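Local structure of putative endonuclease/exonuclease/phosphatase family protein (3G6S) at residues K193-T198 and D224-T229; K235-P240 and Q254-E259. The protein probably hydrolyses phosphodiester bonds in nucleic acids as a nuclease of the endonuclease/exonuclease/phosphatase family. One frame throughout, in Å; residues are numbered along the deposited sequence.

Contact 1: residues K193-T198 and D224-T229; sequences KDAYKT and DFIFVT
An outer edge of one of the two beta sheets of the DNase I-like fold is made here: the two-residue strand Lys193-Asp194 lies antiparallel to strand 224-228 and turns straight into a short helical segment. Lys193 and Val228 form the hydrogen-bonded pair, with Lys193 N 2.8 Å from Val228 O and Val228 N returning a bond to Lys193 O. Two residues on, Ala195 N donates to Ile226 O at 2.8 Å, almost in line with that carbonyl (C=O...N angle 169°). Ala195 directly follows the N-cap residue Asp194, so this bond continues the pairing beyond Lys193-Asp194, and Ala195 CB rests on Ile226 CG2 at 3.8 Å.

Asp194 and Phe227, the non-hydrogen-bonded pair, put their side chains on one face. The carboxylate of Asp194 extends away from its own backbone N (chi1 174°), which carries OD2 to the rim of the Phe225 ring, 3.9 Å from CD1; carboxylate and ring planes stand 74° apart. OD2 is also hydrogen-bonded to the hydroxyl of Tyr182, whose ring meets that of Phe225. OD1 is the N-cap acceptor: Tyr196 N reaches it from above the carboxylate plane at 2.8 Å. A water hydrogen-bonded to OD1 accepts from Ile226 N at 2.8 Å, continuing the connection where direct strand pairing has ended.

The carboxylate is thus gripped through both oxygens, and the backbone N-H and the water, which both donate to OD1, would probably favour the charged form. A single buried acid caps the short helical segment, meets an aromatic edge and reaches the neighbouring strand through water.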
loop_
_atom_site.group_PDB
_atom_site.type_symbol
_atom_site.label_atom_id
_atom_site.label_comp_id
_atom_site.label_asym_id
_atom_site.label_seq_id
_atom_site.Cartn_x
_atom_site.Cartn_y
_atom_site.Cartn_z
ATOM N N LYS A 193 14.828 2.368 1.075
ATOM C CA LYS A 193 15.116 2.206 -0.344
ATOM C C LYS A 193 13.825 2.107 -1.163
ATOM O O LYS A 193 12.800 1.626 -0.683
ATOM C CB LYS A 193 15.946 0.936 -0.557
ATOM C CG LYS A 193 17.199 0.836 0.299
ATOM C CD LYS A 193 18.311 1.777 -0.164
ATOM C CE LYS A 193 19.601 1.494 0.613
ATOM N NZ LYS A 193 20.791 2.252 0.123
ATOM N N ASP A 194 13.873 2.584 -2.397
ATOM C CA ASP A 194 12.720 2.501 -3.275
ATOM C C ASP A 194 12.855 1.124 -3.925
ATOM O O ASP A 194 13.757 0.906 -4.731
ATOM C CB ASP A 194 12.791 3.601 -4.330
ATOM C CG ASP A 194 11.700 3.481 -5.375
ATOM O OD1 ASP A 194 11.086 2.401 -5.482
ATOM O OD2 ASP A 194 11.474 4.469 -6.095
ATOM N N ALA A 195 11.977 0.190 -3.569
ATOM C CA ALA A 195 12.063 -1.167 -4.117
ATOM C C ALA A 195 12.138 -1.215 -5.642
ATOM O O ALA A 195 12.758 -2.113 -6.209
ATOM C CB ALA A 195 10.879 -2.009 -3.633
ATOM N N TYR A 196 11.505 -0.252 -6.306
ATOM C CA TYR A 196 11.504 -0.227 -7.759
ATOM C C TYR A 196 12.866 0.138 -8.362
ATOM O O TYR A 196 13.238 -0.379 -9.418
ATOM C CB TYR A 196 10.431 0.745 -8.257
ATOM C CG TYR A 196 10.148 0.617 -9.731
ATOM C CD1 TYR A 196 9.644 -0.571 -10.260
ATOM C CD2 TYR A 196 10.397 1.670 -10.604
ATOM C CE1 TYR A 196 9.402 -0.712 -11.623
ATOM C CE2 TYR A 196 10.150 1.533 -11.972
ATOM C CZ TYR A 196 9.653 0.337 -12.472
ATOM O OH TYR A 196 9.416 0.195 -13.823
ATOM N N LYS A 197 13.602 1.026 -7.695
ATOM C CA LYS A 197 14.923 1.461 -8.153
ATOM C C LYS A 197 16.063 0.539 -7.697
ATOM O O LYS A 197 17.168 0.624 -8.224
ATOM C CB LYS A 197 15.236 2.868 -7.639
ATOM C CG LYS A 197 14.917 4.015 -8.588
ATOM C CD LYS A 197 13.542 4.609 -8.343
ATOM C CE LYS A 197 13.378 5.936 -9.079
ATOM N NZ LYS A 197 14.410 6.918 -8.633
ATOM N N THR A 198 15.819 -0.328 -6.717
ATOM C CA THR A 198 16.878 -1.215 -6.229
ATOM C C THR A 198 16.694 -2.680 -6.591
ATOM O O THR A 198 17.553 -3.502 -6.283
ATOM C CB THR A 198 17.041 -1.125 -4.684
ATOM O OG1 THR A 198 15.772 -1.331 -4.046
ATOM C CG2 THR A 198 17.608 0.215 -4.282
ATOM N N ASP A 224 2.679 5.307 -6.993
ATOM C CA ASP A 224 2.565 4.260 -5.983
ATOM C C ASP A 224 3.943 3.676 -5.740
ATOM O O ASP A 224 4.672 3.405 -6.681
ATOM C CB ASP A 224 1.571 3.191 -6.454
ATOM C CG ASP A 224 0.148 3.752 -6.610
ATOM O OD1 ASP A 224 -0.260 4.070 -7.750
ATOM O OD2 ASP A 224 -0.556 3.897 -5.583
ATOM N N PHE A 225 4.312 3.484 -4.480
ATOM C CA PHE A 225 5.644 2.960 -4.187
ATOM C C PHE A 225 5.711 1.896 -3.106
ATOM O O PHE A 225 4.806 1.748 -2.279
ATOM C CB PHE A 225 6.584 4.096 -3.755
ATOM C CG PHE A 225 6.659 5.236 -4.722
ATOM C CD1 PHE A 225 7.728 5.344 -5.612
ATOM C CD2 PHE A 225 5.661 6.213 -4.735
ATOM C CE1 PHE A 225 7.808 6.414 -6.507
ATOM C CE2 PHE A 225 5.722 7.288 -5.619
ATOM C CZ PHE A 225 6.797 7.394 -6.510
ATOM N N ILE A 226 6.817 1.164 -3.135
ATOM C CA ILE A 226 7.115 0.154 -2.143
ATOM C C ILE A 226 8.485 0.531 -1.572
ATOM O O ILE A 226 9.493 0.528 -2.288
ATOM C CB ILE A 226 7.193 -1.262 -2.748
ATOM C CG1 ILE A 226 5.825 -1.663 -3.292
ATOM C CG2 ILE A 226 7.645 -2.263 -1.678
ATOM C CD1 ILE A 226 5.769 -3.075 -3.883
ATOM N N PHE A 227 8.524 0.881 -0.292
ATOM C CA PHE A 227 9.786 1.256 0.338
ATOM C C PHE A 227 10.211 0.186 1.328
ATOM O O PHE A 227 9.379 -0.369 2.046
ATOM C CB PHE A 227 9.636 2.597 1.060
ATOM C CG PHE A 227 9.423 3.759 0.136
ATOM C CD1 PHE A 227 10.472 4.239 -0.647
ATOM C CD2 PHE A 227 8.169 4.362 0.036
ATOM C CE1 PHE A 227 10.276 5.300 -1.516
ATOM C CE2 PHE A 227 7.959 5.423 -0.828
ATOM C CZ PHE A 227 9.019 5.898 -1.611
ATOM N N VAL A 228 11.506 -0.104 1.367
ATOM C CA VAL A 228 12.015 -1.123 2.280
ATOM C C VAL A 228 13.286 -0.714 3.013
ATOM O O VAL A 228 14.092 0.048 2.490
ATOM C CB VAL A 228 12.325 -2.444 1.543
ATOM C CG1 VAL A 228 11.082 -2.943 0.809
ATOM C CG2 VAL A 228 13.488 -2.241 0.583
ATOM N N THR A 229 13.466 -1.236 4.222
ATOM C CA THR A 229 14.657 -0.932 5.000
ATOM C C THR A 229 15.877 -1.561 4.314
ATOM O O THR A 229 15.754 -2.580 3.633
ATOM C CB THR A 229 14.484 -1.409 6.448
ATOM O OG1 THR A 229 13.864 -2.701 6.468
ATOM C CG2 THR A 229 13.599 -0.422 7.209
HETATM O O HOH W 1 8.689 1.481 -5.156
#

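Contact 2: residues K235-P240 and Q254-E259; sequences KSCEIP and QLADLE
Cys237 and Gln254 meet on one face of an antiparallel strand pair, while Lys235 stretches across the partner strand at the other end. Gln254 sends CG away from its backbone N (chi1 -163°) and continues extended, so that its aliphatic part lies obliquely against Ile239, Gln254 CG to Ile239 CG1 3.6 Å, and its amide NE2 comes within 3.9 Å of Cys237 SG. The sulfur also packs on Ala256 CB, and Tyr196 touches Cys237, Ile239 and Gln254 from the helical segment 195-198.

Ser236, Glu238, Leu255 and Asp257 point to the opposite face. Ser236 OG stands over Asp257 CB at 3.6 Å; its approach to OD2 is too poorly angled for a hydrogen bond. Lys235 bends at chi3 (-70°), bringing CE to 3.4 Å from Leu258 O, with only a weak bond from NZ to that oxygen, and its chain crosses that of Glu259 at about a right angle. NZ finds its stronger partner in Asp3, as Asp257 OD1 does in Arg5. Two salt bridges thus tie this strand pair to strand 2-10, and a water links their Lys235 and Asp257 members, accepting from NZ and donating to OD1.

Between the side chains, Leu255 N to Glu238 O and Asp257 N to Ser236 O both measure 2.8 Å, while Glu238 N meets Leu255 O from above the carbonyl plane. An extra residue is inserted at Lys235, whose N makes a bent bond (131°) to Asp257 O.

Two residues, Lys235 and Ser236, thus face Asp257 alone: this is a classic beta bulge, set in neighbouring antiparallel strands within one of the two sheets of the DNase I-like sandwich.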
loop_
_atom_site.group_PDB
_atom_site.type_symbol
_atom_site.label_atom_id
_atom_site.label_comp_id
_atom_site.label_asym_id
_atom_site.label_seq_id
_atom_site.Cartn_x
_atom_site.Cartn_y
_atom_site.Cartn_z
ATOM N N LYS A 235 14.545 -8.791 -4.829
ATOM C CA LYS A 235 14.851 -9.666 -5.961
ATOM C C LYS A 235 14.285 -9.141 -7.278
ATOM O O LYS A 235 14.994 -9.077 -8.290
ATOM C CB LYS A 235 14.317 -11.083 -5.694
ATOM C CG LYS A 235 15.099 -11.847 -4.620
ATOM C CD LYS A 235 14.410 -13.145 -4.207
ATOM C CE LYS A 235 13.124 -12.875 -3.413
ATOM N NZ LYS A 235 12.379 -14.130 -3.060
ATOM N N SER A 236 13.008 -8.773 -7.269
ATOM C CA SER A 236 12.381 -8.256 -8.478
ATOM C C SER A 236 11.111 -7.458 -8.242
ATOM O O SER A 236 10.478 -7.553 -7.194
ATOM C CB SER A 236 12.091 -9.396 -9.454
ATOM O OG SER A 236 11.271 -10.382 -8.864
ATOM N N CYS A 237 10.763 -6.662 -9.243
ATOM C CA CYS A 237 9.586 -5.821 -9.212
ATOM C C CYS A 237 8.839 -5.919 -10.526
ATOM O O CYS A 237 9.439 -6.035 -11.596
ATOM C CB CYS A 237 9.981 -4.365 -8.975
ATOM S SG CYS A 237 10.231 -3.943 -7.251
ATOM N N GLU A 238 7.522 -5.869 -10.445
ATOM C CA GLU A 238 6.722 -5.928 -11.646
ATOM C C GLU A 238 5.497 -5.045 -11.526
ATOM O O GLU A 238 4.861 -4.968 -10.474
ATOM C CB GLU A 238 6.286 -7.360 -11.929
ATOM C CG GLU A 238 5.383 -7.463 -13.142
ATOM C CD GLU A 238 4.704 -8.807 -13.249
ATOM O OE1 GLU A 238 5.416 -9.837 -13.308
ATOM O OE2 GLU A 238 3.454 -8.834 -13.275
ATOM N N ILE A 239 5.178 -4.364 -12.616
ATOM C CA ILE A 239 4.006 -3.509 -12.663
ATOM C C ILE A 239 3.299 -3.932 -13.940
ATOM O O ILE A 239 3.640 -3.476 -15.025
ATOM C CB ILE A 239 4.393 -2.016 -12.737
ATOM C CG1 ILE A 239 5.160 -1.614 -11.472
ATOM C CG2 ILE A 239 3.146 -1.159 -12.878
ATOM C CD1 ILE A 239 5.668 -0.185 -11.491
ATOM N N PRO A 240 2.321 -4.840 -13.825
ATOM C CA PRO A 240 1.574 -5.330 -14.987
ATOM C C PRO A 240 0.794 -4.238 -15.697
ATOM O O PRO A 240 0.149 -3.402 -15.056
ATOM C CB PRO A 240 0.668 -6.400 -14.388
ATOM C CG PRO A 240 0.410 -5.875 -12.997
ATOM C CD PRO A 240 1.795 -5.428 -12.578
ATOM N N GLN A 254 1.774 -2.804 -7.901
ATOM C CA GLN A 254 3.222 -2.957 -7.981
ATOM C C GLN A 254 3.647 -4.156 -7.138
ATOM O O GLN A 254 3.556 -4.113 -5.909
ATOM C CB GLN A 254 3.941 -1.712 -7.461
ATOM C CG GLN A 254 5.404 -1.664 -7.894
ATOM C CD GLN A 254 6.288 -0.777 -7.019
ATOM O OE1 GLN A 254 5.890 0.308 -6.589
ATOM N NE2 GLN A 254 7.506 -1.238 -6.768
ATOM N N LEU A 255 4.104 -5.226 -7.784
ATOM C CA LEU A 255 4.538 -6.405 -7.037
ATOM C C LEU A 255 6.028 -6.339 -6.722
ATOM O O LEU A 255 6.789 -5.666 -7.412
ATOM C CB LEU A 255 4.243 -7.694 -7.812
ATOM C CG LEU A 255 2.845 -7.849 -8.424
ATOM C CD1 LEU A 255 2.607 -9.318 -8.780
ATOM C CD2 LEU A 255 1.785 -7.380 -7.445
ATOM N N ALA A 256 6.445 -7.030 -5.667
ATOM C CA ALA A 256 7.851 -7.031 -5.293
ATOM C C ALA A 256 8.225 -8.327 -4.599
ATOM O O ALA A 256 7.638 -8.683 -3.575
ATOM C CB ALA A 256 8.154 -5.845 -4.380
ATOM N N ASP A 257 9.187 -9.045 -5.165
ATOM C CA ASP A 257 9.629 -10.278 -4.541
ATOM C C ASP A 257 10.749 -9.905 -3.588
ATOM O O ASP A 257 11.831 -9.491 -4.002
ATOM C CB ASP A 257 10.095 -11.276 -5.590
ATOM C CG ASP A 257 8.950 -12.100 -6.134
ATOM O OD1 ASP A 257 8.228 -12.696 -5.305
ATOM O OD2 ASP A 257 8.757 -12.152 -7.372
ATOM N N LEU A 258 10.475 -10.039 -2.299
ATOM C CA LEU A 258 11.451 -9.663 -1.304
ATOM C C LEU A 258 12.048 -10.830 -0.550
ATOM O O LEU A 258 11.555 -11.960 -0.594
ATOM C CB LEU A 258 10.817 -8.698 -0.303
ATOM C CG LEU A 258 10.105 -7.478 -0.884
ATOM C CD1 LEU A 258 9.391 -6.731 0.231
ATOM C CD2 LEU A 258 11.102 -6.569 -1.579
ATOM N N GLU A 259 13.131 -10.531 0.149
ATOM C CA GLU A 259 13.814 -11.514 0.959
ATOM C C GLU A 259 14.316 -10.787 2.195
ATOM O O GLU A 259 15.090 -9.841 2.099
ATOM C CB GLU A 259 14.976 -12.119 0.182
ATOM C CG GLU A 259 15.674 -13.237 0.922
ATOM C CD GLU A 259 16.810 -13.849 0.121
ATOM O OE1 GLU A 259 16.542 -14.408 -0.974
ATOM O OE2 GLU A 259 17.971 -13.769 0.591
HETATM O O HOH W 2 9.246 -14.305 -3.062
#

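In the fold
The two contacts belong to different sheets of the same sandwich, and their centres lie about 10 Å apart. Contact 1 is largely buried and closes the edge of its sheet; contact 2 is internal to its own sheet, yet only partly buried. They meet between the layers: Ile226 CD1 packs against Gln254 O at 3.2 Å, and Ala195 O lies 3.3 Å from Cys237 SG. The chain runs almost directly from strand 224-228 into strand 233-239, crossing from one sheet to the other. Contact 1 combines short backbone pairing with a buried carboxylate and a water, whereas contact 2 has a mostly apolar inward face with the Gln254 amide, and an opposite face where Leu255 lies beside groups salt-bridged to strand 2-10.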